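Local coordinates for putative oxidoreductase (Jannaschia sp., PDB 3C24), which is of uncharacterised activity but, with its Rossmann-type domain and dehydrogenase-like helical C-terminal region, probably works as a nicotinamide-dependent oxidoreductase, at residues A[28-33]-A[172-177]; A[135-138]-A[144-147]; A[109-112]-A[117-120]; A[150-155]-A[160-165]; A[183-188]-A[271-276]. All coordinates share one frame; numbering follows the deposited sequence. Where two conformers were deposited one is given.

Contact 1: residues A[28-33]-A[172-177]; sequences TRKIHD and MWSPVT
Two successive turns in the side chain of Lys30 aim its ammonium group at the loop 173-175: CG stands anti to the carbonyl carbon (chi1 -67°) and the chain bends again at chi2 (-77°) before running out extended to NZ. Ser174 answers with OG set between its own backbone N and carbonyl carbon, which turns the hydroxyl toward the lysine. NZ therefore grips one residue twice, donating to the carbonyl O of Ser174 at 2.8 Å and to OG of Ser174 at 3.1 Å. The carbonyl is met from above its plane, with a C=O...N angle of 132°. A third acceptor, Gly144 O, lies beyond the two segments, so the lysine nitrogen joins two separate loops to one helix. Closer to helix 22-33, the methylene part of Lys30 runs alongside the backbone where helix 160-172 ends, CG coming within 3.3 Å of Met172 O. Next to it an apolar contact forms between Ile31 CD1 and CG of Met172, a selenomethionine, at 3.8 Å; the two side chains lie side by side and point the same way, and Ile31 also packs on Ile16 and Leu38 of the sheet. Pro175 follows a cis peptide bond as the chain turns into strand 176-181. Helix 22-33, which follows the first strand of the Rossmann-type nucleotide-binding fold, is thus tied to the helix-to-strand junction of the last beta-alpha-beta unit of the same sheet.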
# COMPACT_ATOMS: atom_id res chain seq x y z
N THR A 28 -24.61 12.28 -8.71
CA THR A 28 -25.95 12.76 -8.98
C THR A 28 -26.92 12.18 -7.96
O THR A 28 -27.78 12.89 -7.42
CB THR A 28 -26.38 12.43 -10.42
OG1 THR A 28 -25.48 13.07 -11.34
CG2 THR A 28 -27.77 12.87 -10.70
N ARG A 29 -26.76 10.88 -7.65
CA ARG A 29 -27.60 10.24 -6.62
C ARG A 29 -27.40 10.96 -5.28
O ARG A 29 -28.35 11.26 -4.57
CB ARG A 29 -27.33 8.75 -6.48
CG ARG A 29 -27.94 8.14 -5.21
CD ARG A 29 -27.70 6.62 -5.18
NE ARG A 29 -28.84 5.94 -5.73
CZ ARG A 29 -28.81 4.78 -6.38
NH1 ARG A 29 -27.67 4.17 -6.61
NH2 ARG A 29 -29.95 4.27 -6.83
N LYS A 30 -26.15 11.27 -4.96
CA LYS A 30 -25.87 11.96 -3.70
C LYS A 30 -26.57 13.30 -3.63
O LYS A 30 -27.17 13.67 -2.60
CB LYS A 30 -24.36 12.19 -3.49
CG LYS A 30 -23.51 10.93 -3.28
CD LYS A 30 -23.65 10.40 -1.89
CE LYS A 30 -22.68 9.21 -1.61
NZ LYS A 30 -22.67 8.72 -0.18
N ILE A 31 -26.52 14.06 -4.72
CA ILE A 31 -27.19 15.37 -4.76
C ILE A 31 -28.70 15.19 -4.71
O ILE A 31 -29.40 15.90 -3.95
CB ILE A 31 -26.78 16.21 -6.00
CG1 ILE A 31 -25.30 16.58 -5.88
CG2 ILE A 31 -27.59 17.49 -6.17
CD1 ILE A 31 -24.88 17.41 -4.60
N HIS A 32 -29.19 14.24 -5.48
CA HIS A 32 -30.64 13.97 -5.46
C HIS A 32 -31.17 13.71 -4.07
O HIS A 32 -32.25 14.17 -3.70
CB HIS A 32 -30.90 12.72 -6.30
CG HIS A 32 -32.35 12.48 -6.57
ND1 HIS A 32 -32.95 11.27 -6.35
CD2 HIS A 32 -33.30 13.31 -7.05
CE1 HIS A 32 -34.23 11.35 -6.69
NE2 HIS A 32 -34.48 12.59 -7.10
N ASP A 33 -30.41 12.94 -3.31
CA ASP A 33 -30.83 12.52 -1.97
C ASP A 33 -30.61 13.61 -0.94
O ASP A 33 -31.10 13.51 0.19
CB ASP A 33 -30.09 11.28 -1.50
CG ASP A 33 -30.48 10.05 -2.27
OD1 ASP A 33 -31.50 10.09 -2.99
OD2 ASP A 33 -29.79 9.03 -2.13
N MSE A 172 -21.35 15.36 -2.42
CA MSE A 172 -21.09 14.42 -3.52
C MSE A 172 -20.26 13.21 -3.13
O MSE A 172 -20.46 12.09 -3.70
CB MSE A 172 -20.44 15.13 -4.71
CG MSE A 172 -21.32 16.15 -5.31
SE MSE A 172 -20.45 16.87 -6.95
CE MSE A 172 -18.89 17.57 -6.21
N TRP A 173 -19.39 13.41 -2.16
CA TRP A 173 -18.40 12.40 -1.79
C TRP A 173 -18.52 11.89 -0.38
O TRP A 173 -17.57 11.30 0.16
CB TRP A 173 -16.98 12.96 -2.03
CG TRP A 173 -16.70 13.22 -3.49
CD1 TRP A 173 -17.07 12.45 -4.51
CD2 TRP A 173 -15.90 14.29 -4.05
NE1 TRP A 173 -16.61 12.97 -5.70
CE2 TRP A 173 -15.89 14.10 -5.44
CE3 TRP A 173 -15.22 15.39 -3.51
CZ2 TRP A 173 -15.23 14.96 -6.31
CZ3 TRP A 173 -14.54 16.25 -4.38
CH2 TRP A 173 -14.57 16.02 -5.77
N SER A 174 -19.70 12.11 0.20
CA SER A 174 -20.00 11.66 1.58
C SER A 174 -19.84 10.15 1.70
O SER A 174 -20.18 9.45 0.78
CB SER A 174 -21.41 12.06 2.04
OG SER A 174 -22.37 11.38 1.29
N PRO A 175 -19.42 9.66 2.87
CA PRO A 175 -19.14 10.47 4.05
C PRO A 175 -17.74 11.01 4.07
O PRO A 175 -16.78 10.30 3.80
CB PRO A 175 -19.38 9.49 5.21
CG PRO A 175 -19.13 8.17 4.63
CD PRO A 175 -19.60 8.24 3.22
N VAL A 176 -17.62 12.31 4.35
CA VAL A 176 -16.32 13.00 4.38
C VAL A 176 -15.99 13.38 5.80
O VAL A 176 -16.80 14.01 6.51
CB VAL A 176 -16.36 14.28 3.48
CG1 VAL A 176 -15.05 15.13 3.60
CG2 VAL A 176 -16.66 13.93 2.04
N THR A 177 -14.78 13.08 6.19
CA THR A 177 -14.36 13.36 7.54
C THR A 177 -13.74 14.72 7.67
O THR A 177 -13.98 15.42 8.62
CB THR A 177 -13.33 12.32 8.00
OG1 THR A 177 -12.30 12.20 7.03
CG2 THR A 177 -14.01 10.98 8.15

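Contact 2: residues A[135-138]-A[144-147]; sequences PAAR and GIAK
Ile145 presses its branched side chain against the short helix 135-138, where the two alanines Ala136 and Ala137 offer a low surface. The CG2 methyl is the main bump: it settles over the backbone of Ala137, 3.8 Å from CA of that residue, and meets CB of Ala137 at 4.0 Å. A chi1 of -52° sets CG2 anti to the backbone N of Ile145, turning that methyl onto Ala137. The other branch ends in CD1, which reaches the carbonyl O of Ala136 at 4.0 Å, toward the outer edge of the contact. The same CG2 also approaches Ala136 CB, more loosely, at 4.4 Å. On the buried side a smaller knob does the work. The methyl of Ala146 comes against the carbonyl of Ala137, CB to O 3.4 Å, and the CB atoms of Ala137 and Ala146 are 4.3 Å apart without pointing at each other. Small side chains let the backbones draw together, with the CA atoms of Ala137 and Ala146 only 4.5 Å apart. Arg138 reaches Glu132 of the second subunit. Between the two segments there is no hydrogen bond; van der Waals contact alone joins them, while the turn is held by polar bonds within it, Asp140 OD2 accepting from the backbone N atoms of both Ile145 and Ala146.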
# COMPACT_ATOMS: atom_id res chain seq x y z
N PRO A 135 -19.54 -4.40 4.96
CA PRO A 135 -18.69 -4.96 3.91
C PRO A 135 -18.55 -4.13 2.64
O PRO A 135 -17.49 -4.16 2.01
CB PRO A 135 -19.37 -6.29 3.59
CG PRO A 135 -20.50 -6.39 4.39
CD PRO A 135 -20.60 -5.32 5.37
N ALA A 136 -19.58 -3.36 2.31
CA ALA A 136 -19.58 -2.55 1.10
C ALA A 136 -18.63 -1.37 1.30
O ALA A 136 -18.01 -0.87 0.35
CB ALA A 136 -20.96 -2.05 0.75
N ALA A 137 -18.46 -0.99 2.56
CA ALA A 137 -17.54 0.08 2.95
C ALA A 137 -16.07 -0.43 2.89
O ALA A 137 -15.14 0.25 2.43
CB ALA A 137 -17.87 0.61 4.36
N ARG A 138 -15.88 -1.67 3.34
CA ARG A 138 -14.56 -2.26 3.38
C ARG A 138 -13.96 -2.46 2.01
O ARG A 138 -12.75 -2.42 1.89
CB ARG A 138 -14.53 -3.57 4.16
CG ARG A 138 -14.85 -3.33 5.64
CD ARG A 138 -14.67 -4.59 6.48
NE ARG A 138 -13.24 -4.83 6.68
CZ ARG A 138 -12.75 -5.77 7.46
NH1 ARG A 138 -13.58 -6.54 8.14
NH2 ARG A 138 -11.45 -5.87 7.61
N GLY A 144 -17.60 7.27 -1.19
CA GLY A 144 -19.05 7.29 -1.33
C GLY A 144 -19.76 6.36 -0.38
O GLY A 144 -20.98 6.51 -0.16
N ILE A 145 -19.02 5.39 0.17
CA ILE A 145 -19.58 4.42 1.18
C ILE A 145 -18.72 4.49 2.44
O ILE A 145 -19.22 4.79 3.53
CB ILE A 145 -19.71 3.00 0.66
CG1 ILE A 145 -20.50 3.01 -0.66
CG2 ILE A 145 -20.45 2.16 1.73
CD1 ILE A 145 -20.48 1.73 -1.43
N ALA A 146 -17.42 4.25 2.24
CA ALA A 146 -16.41 4.38 3.30
C ALA A 146 -16.06 5.84 3.49
O ALA A 146 -16.09 6.62 2.55
CB ALA A 146 -15.13 3.56 2.98
N LYS A 147 -15.72 6.20 4.73
CA LYS A 147 -15.34 7.57 5.09
C LYS A 147 -14.03 7.92 4.37
O LYS A 147 -13.14 7.09 4.23
CB LYS A 147 -15.16 7.73 6.61
CG LYS A 147 -16.40 7.46 7.46
CD LYS A 147 -16.05 7.55 8.94
CE LYS A 147 -15.22 6.38 9.43
NZ LYS A 147 -15.91 5.05 9.26

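Contact 3: residues A[109-112]-A[117-120]; sequences VMPE and TYFI
The phenol of Tyr118 makes the one hydrogen bond of this contact: its OH donates to the carbonyl O of Pro111 over a short 2.6 Å. The acceptor sits at the edge of the ring and in its plane, and the donor is tilted 15° from the carbonyl plane, with a C=O...O angle of 135°. With CG anti to the carbonyl carbon (chi1 -76°), the ring reaches from the strand across to the loop, so a strand side chain is fastened to loop backbone. The remaining contacts are van der Waals. Met110, a selenomethionine, folds back through bends at chi2 and chi3 and brings its CE methyl obliquely to the ring, 3.6 Å from Tyr118 CE1. Its CB packs near the phenol end as well, 3.9 Å from CZ of Tyr118. The proline ring crosses the tyrosine at about a right angle, Pro111 CD lying 3.4 Å from Tyr118 OH. Residues 109-112 belong to the loop between helix 103-107 and strand 117-123; Met110 and Pro111 also lean on Ala84 of helix 77-87, while Tyr118 is flanked by Val97 and Ile99 of strand 96-99 and by Met155 and Gln156 of strand 148-156.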
# COMPACT_ATOMS: atom_id res chain seq x y z
N VAL A 109 -6.11 25.68 -19.33
CA VAL A 109 -7.07 25.58 -20.45
C VAL A 109 -8.47 26.01 -20.12
O VAL A 109 -9.33 26.01 -20.99
CB VAL A 109 -7.06 24.15 -21.08
CG1 VAL A 109 -5.64 23.79 -21.51
CG2 VAL A 109 -7.56 23.09 -20.14
N MSE A 110 -8.72 26.40 -18.88
CA MSE A 110 -10.07 26.89 -18.50
C MSE A 110 -10.32 28.23 -19.17
O MSE A 110 -9.41 29.08 -19.24
CB MSE A 110 -10.28 27.01 -16.98
CG MSE A 110 -10.07 25.71 -16.21
SE MSE A 110 -11.20 24.24 -16.85
CE MSE A 110 -12.83 24.90 -16.25
N PRO A 111 -11.54 28.44 -19.70
CA PRO A 111 -11.76 29.73 -20.35
C PRO A 111 -11.65 30.86 -19.39
O PRO A 111 -11.99 30.72 -18.23
CB PRO A 111 -13.20 29.64 -20.85
CG PRO A 111 -13.61 28.26 -20.73
CD PRO A 111 -12.70 27.55 -19.79
N GLU A 112 -11.14 31.96 -19.89
CA GLU A 112 -11.03 33.19 -19.10
C GLU A 112 -12.37 33.89 -18.99
O GLU A 112 -12.93 34.34 -19.98
CB GLU A 112 -10.02 34.16 -19.74
CG GLU A 112 -9.78 35.42 -18.96
CD GLU A 112 -8.96 36.45 -19.73
OE1 GLU A 112 -8.52 36.16 -20.87
OE2 GLU A 112 -8.75 37.56 -19.21
N THR A 117 -17.05 31.84 -10.73
CA THR A 117 -16.18 31.18 -9.77
C THR A 117 -15.77 29.84 -10.33
O THR A 117 -16.59 29.13 -10.93
CB THR A 117 -16.96 30.94 -8.46
OG1 THR A 117 -17.19 32.19 -7.80
CG2 THR A 117 -16.22 29.95 -7.52
N TYR A 118 -14.50 29.52 -10.16
CA TYR A 118 -13.97 28.19 -10.45
C TYR A 118 -13.55 27.61 -9.12
O TYR A 118 -12.78 28.21 -8.36
CB TYR A 118 -12.74 28.25 -11.40
CG TYR A 118 -13.04 28.49 -12.85
CD1 TYR A 118 -13.91 27.71 -13.54
CD2 TYR A 118 -12.28 29.41 -13.58
CE1 TYR A 118 -14.13 27.92 -14.90
CE2 TYR A 118 -12.51 29.63 -14.93
CZ TYR A 118 -13.40 28.88 -15.59
OH TYR A 118 -13.57 29.11 -16.95
N PHE A 119 -14.09 26.42 -8.86
CA PHE A 119 -13.84 25.68 -7.65
C PHE A 119 -13.41 24.29 -8.07
O PHE A 119 -14.06 23.67 -8.91
CB PHE A 119 -15.10 25.63 -6.80
CG PHE A 119 -14.89 25.03 -5.43
CD1 PHE A 119 -14.95 23.66 -5.22
CD2 PHE A 119 -14.68 25.83 -4.34
CE1 PHE A 119 -14.74 23.12 -3.97
CE2 PHE A 119 -14.48 25.28 -3.10
CZ PHE A 119 -14.53 23.93 -2.92
N ILE A 120 -12.35 23.82 -7.45
CA ILE A 120 -11.75 22.47 -7.70
C ILE A 120 -11.88 21.62 -6.46
O ILE A 120 -11.52 22.02 -5.35
CB ILE A 120 -10.27 22.52 -8.15
CG1 ILE A 120 -10.03 23.59 -9.20
CG2 ILE A 120 -9.88 21.14 -8.64
CD1 ILE A 120 -8.53 23.79 -9.48

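Contact 4: residues A[150-155]-A[160-165]; sequences IVCALM and EHYAIG
Apolar contact joins Tyr162, on the first turns of helix 160-172, to Cys152 and Leu154 of the strand. The tyrosine CG lies anti to its backbone N (chi1 175°), which swings the ring out from the helix and over the strand. Cys152 CB approaches the ring obliquely, 3.9 Å from Tyr162 CE1. Leu154 CB comes instead at the ring edge, near its plane, at 4.2 Å from Tyr162 CD1. A looser contact, Leu154 CD1 to His161 CB at 4.5 Å, extends the interface toward the start of the helix. The phenol oxygen adds van der Waals contact but no hydrogen bond between the segments, Tyr162 OH lying 3.6 Å from Cys152 CB. Strand 148-156, helix 160-172 and strand 176-181 form a beta-alpha-beta unit in which the first strand and the helix run roughly antiparallel, their local axes at 145° and 8.6 Å apart at closest approach. Cys152 and Leu154, two residues apart, both direct CB toward the helix, whereas Val151 and Ala153 turn theirs to the other face of the sheet, where helix 184-217 packs. Aromatic and polar partners come from neighbouring strands. The ring of Tyr162 meets that of Phe119 with the planes at about 45° and forms a cation-pi pair with Arg181. His161 ND1 is hydrogen-bonded to Thr117 OG1 on strand 117-123.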
# COMPACT_ATOMS: atom_id res chain seq x y z
N ILE A 150 -11.24 14.87 1.75
CA ILE A 150 -11.18 15.46 0.41
C ILE A 150 -10.31 16.72 0.45
O ILE A 150 -9.98 17.24 1.52
CB ILE A 150 -12.58 15.80 -0.13
CG1 ILE A 150 -13.22 16.96 0.66
CG2 ILE A 150 -13.51 14.55 -0.08
CD1 ILE A 150 -14.59 17.42 0.03
N VAL A 151 -9.93 17.18 -0.75
CA VAL A 151 -9.15 18.42 -0.92
C VAL A 151 -9.86 19.35 -1.88
O VAL A 151 -10.42 18.90 -2.90
CB VAL A 151 -7.69 18.16 -1.40
CG1 VAL A 151 -6.88 17.45 -0.31
CG2 VAL A 151 -7.69 17.39 -2.74
N CYS A 152 -9.87 20.64 -1.55
CA CYS A 152 -10.55 21.64 -2.36
C CYS A 152 -9.76 22.91 -2.47
O CYS A 152 -9.05 23.30 -1.56
CB CYS A 152 -11.88 22.02 -1.69
SG CYS A 152 -13.07 20.68 -1.37
N ALA A 153 -9.96 23.58 -3.61
CA ALA A 153 -9.36 24.86 -3.87
C ALA A 153 -10.31 25.82 -4.54
O ALA A 153 -11.06 25.46 -5.45
CB ALA A 153 -8.16 24.70 -4.78
N LEU A 154 -10.29 27.05 -4.05
CA LEU A 154 -10.98 28.14 -4.71
C LEU A 154 -10.00 28.69 -5.73
O LEU A 154 -8.98 29.34 -5.40
CB LEU A 154 -11.40 29.23 -3.72
CG LEU A 154 -12.19 30.39 -4.29
CD1 LEU A 154 -13.57 29.93 -4.95
CD2 LEU A 154 -12.44 31.41 -3.15
N MSE A 155 -10.25 28.39 -7.00
CA MSE A 155 -9.34 28.82 -8.08
C MSE A 155 -9.53 30.29 -8.37
O MSE A 155 -8.58 31.02 -8.63
CB MSE A 155 -9.55 27.99 -9.35
CG MSE A 155 -8.77 28.49 -10.53
SE MSE A 155 -9.14 27.30 -12.01
CE MSE A 155 -8.24 28.27 -13.40
N GLU A 160 -16.54 33.85 -0.21
CA GLU A 160 -17.78 33.25 0.31
C GLU A 160 -18.18 31.96 -0.43
O GLU A 160 -18.91 31.12 0.05
CB GLU A 160 -18.93 34.23 0.27
CG GLU A 160 -18.69 35.46 1.14
CD GLU A 160 -18.11 36.67 0.39
OE1 GLU A 160 -17.22 36.54 -0.51
OE2 GLU A 160 -18.56 37.80 0.77
N HIS A 161 -17.64 31.84 -1.63
CA HIS A 161 -17.96 30.68 -2.47
C HIS A 161 -17.17 29.45 -2.09
O HIS A 161 -17.55 28.33 -2.51
CB HIS A 161 -17.78 31.01 -3.95
CG HIS A 161 -18.86 31.86 -4.49
ND1 HIS A 161 -18.99 32.14 -5.83
CD2 HIS A 161 -19.94 32.40 -3.88
CE1 HIS A 161 -20.07 32.89 -6.01
NE2 HIS A 161 -20.66 33.07 -4.84
N TYR A 162 -16.13 29.61 -1.28
CA TYR A 162 -15.35 28.42 -0.90
C TYR A 162 -16.25 27.48 -0.12
O TYR A 162 -16.32 26.31 -0.40
CB TYR A 162 -14.09 28.75 -0.07
CG TYR A 162 -13.45 27.46 0.36
CD1 TYR A 162 -12.62 26.76 -0.49
CD2 TYR A 162 -13.79 26.86 1.58
CE1 TYR A 162 -12.10 25.54 -0.12
CE2 TYR A 162 -13.26 25.63 1.94
CZ TYR A 162 -12.44 24.98 1.10
OH TYR A 162 -11.94 23.74 1.46
N ALA A 163 -16.97 28.05 0.85
CA ALA A 163 -17.85 27.25 1.73
C ALA A 163 -18.90 26.52 0.92
O ALA A 163 -19.24 25.38 1.21
CB ALA A 163 -18.52 28.13 2.78
N ILE A 164 -19.38 27.18 -0.13
CA ILE A 164 -20.46 26.60 -0.92
C ILE A 164 -19.88 25.39 -1.71
O ILE A 164 -20.41 24.29 -1.71
CB ILE A 164 -21.11 27.63 -1.84
CG1 ILE A 164 -21.78 28.72 -0.99
CG2 ILE A 164 -22.09 26.94 -2.78
CD1 ILE A 164 -22.14 30.01 -1.76
N GLY A 165 -18.78 25.62 -2.39
CA GLY A 165 -18.16 24.55 -3.16
C GLY A 165 -17.78 23.39 -2.29
O GLY A 165 -17.90 22.23 -2.68

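Contact 5: residues A[183-188]-A[271-276]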
# COMPACT_ATOMS: atom_id res chain seq x y z
N THR A 183 -4.42 25.69 -2.33
CA THR A 183 -4.42 26.53 -3.53
C THR A 183 -4.53 25.64 -4.74
O THR A 183 -4.31 24.42 -4.67
CB THR A 183 -3.12 27.35 -3.70
OG1 THR A 183 -2.01 26.48 -3.92
CG2 THR A 183 -2.88 28.22 -2.45
N THR A 184 -4.83 26.25 -5.88
CA THR A 184 -4.92 25.53 -7.15
C THR A 184 -3.62 24.77 -7.42
O THR A 184 -3.64 23.59 -7.76
CB THR A 184 -5.20 26.47 -8.32
OG1 THR A 184 -6.42 27.16 -8.05
CG2 THR A 184 -5.33 25.72 -9.69
N GLU A 185 -2.49 25.45 -7.24
CA GLU A 185 -1.20 24.81 -7.50
C GLU A 185 -0.88 23.66 -6.54
O GLU A 185 -0.36 22.60 -6.93
CB GLU A 185 -0.08 25.84 -7.50
CG GLU A 185 1.26 25.20 -7.83
CD GLU A 185 2.35 26.24 -8.10
OE1 GLU A 185 2.97 26.72 -7.12
OE2 GLU A 185 2.55 26.56 -9.30
N GLN A 186 -1.21 23.87 -5.27
CA GLN A 186 -1.04 22.84 -4.27
C GLN A 186 -1.89 21.61 -4.61
O GLN A 186 -1.42 20.46 -4.52
CB GLN A 186 -1.37 23.36 -2.87
CG GLN A 186 -0.29 24.28 -2.29
CD GLN A 186 -0.71 24.90 -1.00
OE1 GLN A 186 -1.89 25.13 -0.77
NE2 GLN A 186 0.27 25.22 -0.13
N LEU A 187 -3.13 21.82 -5.08
CA LEU A 187 -3.99 20.69 -5.43
C LEU A 187 -3.39 19.92 -6.60
O LEU A 187 -3.38 18.69 -6.61
CB LEU A 187 -5.39 21.13 -5.80
CG LEU A 187 -6.50 20.18 -5.35
CD1 LEU A 187 -7.84 20.87 -5.60
CD2 LEU A 187 -6.49 18.82 -5.99
N ALA A 188 -2.81 20.67 -7.55
CA ALA A 188 -2.15 20.07 -8.74
C ALA A 188 -0.93 19.23 -8.32
O ALA A 188 -0.69 18.16 -8.85
CB ALA A 188 -1.75 21.13 -9.76
N LEU A 271 7.28 16.45 -8.34
CA LEU A 271 6.38 17.37 -7.61
C LEU A 271 6.70 18.80 -7.94
O LEU A 271 6.05 19.71 -7.44
CB LEU A 271 6.45 17.12 -6.10
CG LEU A 271 6.09 15.70 -5.61
CD1 LEU A 271 6.37 15.59 -4.14
CD2 LEU A 271 4.61 15.34 -5.97
N ASN A 272 7.70 18.99 -8.78
CA ASN A 272 8.07 20.34 -9.26
C ASN A 272 6.94 20.92 -10.10
O ASN A 272 6.42 20.28 -10.99
CB ASN A 272 9.34 20.29 -10.07
CG ASN A 272 9.83 21.64 -10.38
OD1 ASN A 272 9.16 22.42 -11.04
ND2 ASN A 272 11.04 21.94 -9.90
N PRO A 273 6.47 22.12 -9.77
CA PRO A 273 5.34 22.70 -10.51
C PRO A 273 5.52 22.70 -12.01
O PRO A 273 4.56 22.55 -12.76
CB PRO A 273 5.31 24.12 -9.98
CG PRO A 273 5.74 23.98 -8.56
CD PRO A 273 6.77 22.91 -8.56
N ALA A 274 6.75 22.83 -12.47
CA ALA A 274 6.99 22.85 -13.90
C ALA A 274 6.70 21.49 -14.54
O ALA A 274 6.12 21.40 -15.63
CB ALA A 274 8.44 23.33 -14.20
N LYS A 275 7.06 20.42 -13.85
CA LYS A 275 6.82 19.08 -14.35
C LYS A 275 5.35 18.71 -14.17
O LYS A 275 4.74 18.03 -14.98
CB LYS A 275 7.68 18.03 -13.63
CG LYS A 275 9.16 18.04 -14.01
CD LYS A 275 9.39 17.72 -15.48
N VAL A 276 4.79 19.17 -13.06
CA VAL A 276 3.37 18.92 -12.76
C VAL A 276 2.52 19.57 -13.84
O VAL A 276 1.51 18.99 -14.30
CB VAL A 276 2.99 19.40 -11.34
CG1 VAL A 276 1.46 19.30 -11.04
CG2 VAL A 276 3.79 18.60 -10.27
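Asn272 OD1 accepts the backbone N-H of Ala274 at 2.8 Å, in the carbonyl plane of the side-chain amide, and so caps the start of helix 273-284 beside the residue that meets Glu185. The facing helix has a fuller cap: Thr183 and Gln186 form a capping box, in which Gln186 N donates to Thr183 OG1 at 3.0 Å and Thr183 N donates in turn to Gln186 OE1 at 3.0 Å, the latter nearly straight at 169°. Across the contact itself there is no hydrogen bond. Glu185 stretches out with CG anti to the backbone N (chi1 -177°), bringing its carboxylate to the CB-CG side of Pro273, OE2 3.7 Å from Pro273 CB, the two side chains meeting at a slant; the same OE2 is held by the hydroxyl of Tyr106. One helical turn along, Val276 directs CG1 at Ala188, reaching the carbonyl O of Ala188 at 3.3 Å and Ala188 CB at 3.9 Å. The contact lies at the beginning of both helices, where the long helix 184-217 follows strand 176-181 and the C-terminal helix 273-284 packs beside its start. Tyr106 of helix 103-107 touches Ala188, Pro273 and Val276, while Gln186 and Pro273 also meet Tyr217 of the second subunit.

Overall arrangement
From the N terminus, contact 1 opens first on helix 22-33 and closes last among the first four, at 172-177, so that contacts 3, 2 and 4 are nested in its loop, in that order and in series. Contact 3 ties strand 117-123 to the loop before it, contact 2 folds the turn leading to strand 148-156, and contact 4 packs the next helix on that strand. Contacts 1 and 2 touch where Pro175 packs on Ile145; contacts 3 and 4 share adjoining strands, linked between Ile120 O and Ala153 N. Contact 5 follows in series, joining the long helix 184-217 to the C-terminal helix, and it meets the sheet through Leu187 and Thr184.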